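Local coordinates for protein 11S globulin (Wrightia tinctoria, PDB 5WXU) that probably serves as a seed storage protein, a hexameric nutrient reservoir of the cupin superfamily, and also binds the plant hormone auxin, at residues B[439-442]-B[443-446]. Sequence-based numbering, arbitrary orientation.
Sequences QLTQ and DEAR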
# COMPACT_ATOMS: atom_id res chain seq x y z
N GLN B 439 -38.14 -23.29 12.65
CA GLN B 439 -39.24 -23.79 13.47
C GLN B 439 -38.77 -24.77 14.55
O GLN B 439 -39.29 -25.90 14.70
CB GLN B 439 -40.34 -24.30 12.52
CG GLN B 439 -40.91 -23.13 11.71
CD GLN B 439 -42.15 -23.47 10.96
OE1 GLN B 439 -42.18 -24.46 10.21
NE2 GLN B 439 -43.20 -22.68 11.16
N LEU B 440 -37.76 -24.32 15.27
CA LEU B 440 -37.19 -25.05 16.37
C LEU B 440 -37.65 -24.43 17.67
O LEU B 440 -37.99 -23.23 17.77
CB LEU B 440 -35.65 -24.97 16.34
CG LEU B 440 -34.94 -25.52 15.11
CD1 LEU B 440 -33.41 -25.37 15.19
CD2 LEU B 440 -35.27 -26.96 14.91
N THR B 441 -37.59 -25.25 18.72
CA THR B 441 -37.70 -24.76 20.03
C THR B 441 -36.36 -24.19 20.42
O THR B 441 -35.28 -24.51 19.81
CB THR B 441 -38.11 -25.93 21.04
OG1 THR B 441 -37.11 -26.94 20.99
CG2 THR B 441 -39.45 -26.54 20.63
N GLN B 442 -36.41 -23.37 21.47
CA GLN B 442 -35.19 -22.82 22.06
C GLN B 442 -34.10 -23.87 22.32
O GLN B 442 -32.92 -23.62 22.03
CB GLN B 442 -35.52 -22.05 23.34
CG GLN B 442 -34.48 -21.05 23.71
CD GLN B 442 -34.86 -20.27 24.94
OE1 GLN B 442 -34.00 -19.91 25.73
NE2 GLN B 442 -36.17 -20.02 25.12
N ASP B 443 -34.48 -25.06 22.90
CA ASP B 443 -33.48 -26.03 23.24
C ASP B 443 -32.88 -26.70 22.00
O ASP B 443 -31.65 -27.01 21.95
CB ASP B 443 -34.05 -27.09 24.23
CG ASP B 443 -34.22 -26.53 25.66
OD1 ASP B 443 -33.31 -25.80 26.18
OD2 ASP B 443 -35.25 -26.87 26.29
N GLU B 444 -33.70 -26.89 20.99
CA GLU B 444 -33.25 -27.47 19.70
C GLU B 444 -32.21 -26.52 19.03
O GLU B 444 -31.17 -26.94 18.52
CB GLU B 444 -34.38 -27.66 18.76
CG GLU B 444 -35.22 -28.89 19.10
CD GLU B 444 -36.43 -29.00 18.23
OE1 GLU B 444 -37.18 -28.02 18.15
OE2 GLU B 444 -36.61 -30.03 17.55
N ALA B 445 -32.51 -25.25 19.13
CA ALA B 445 -31.63 -24.22 18.52
C ALA B 445 -30.38 -24.10 19.34
O ALA B 445 -29.33 -23.95 18.76
CB ALA B 445 -32.35 -22.91 18.45
N ARG B 446 -30.44 -24.18 20.67
CA ARG B 446 -29.19 -24.22 21.46
C ARG B 446 -28.32 -25.38 21.10
O ARG B 446 -27.12 -25.22 20.96
CB ARG B 446 -29.45 -24.26 22.96
CG ARG B 446 -29.81 -22.96 23.50
CD ARG B 446 -30.01 -23.05 25.01
NE ARG B 446 -30.81 -21.87 25.29
CZ ARG B 446 -30.30 -20.65 25.44
NH1 ARG B 446 -28.98 -20.45 25.44
NH2 ARG B 446 -31.13 -19.63 25.64
O HOH W 1 -39.48 -28.01 16.79
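A capping box formed by T441 and E444 opens helix 442-450. The backbone N of T441 donates to E444 OE1 at 2.9 Å, nearly straight at 175° and on the anti lone pair of that oxygen. In return, E444 N makes a weak bond of 3.4 Å to T441 OG1, which chi1 of 60° turns toward the start of the helix, close to both E444 N and E444 OE1. E444 OE1 also lies 3.0 Å from T441 OG1 and accepts from a water that donates to Q439 O as well, while E444 OE2 forms a salt bridge with K247 of the second subunit. The box sits at the bend between helices 431-438 and 442-450, in the helical extension of the C-terminal cupin half, against that second subunit. L440 lies across E444, CB to CB 3.8 Å, and brings CD1 to 4.2 Å from A445 CB. The backbone bonds A445 N to T441 O and R446 N to Q442 O carry the first turn. Q442 and R446, one turn apart, run side by side, their amide and guanidinium planes 51° apart; NH2 of R446 gives Q442 OE1 a 2.9 Å bond in the carbonyl plane. Without the guanidinium, as with a leucine at R446, Q442 OE1 would probably lose this donor and R145 O of the second subunit its bond from NH2.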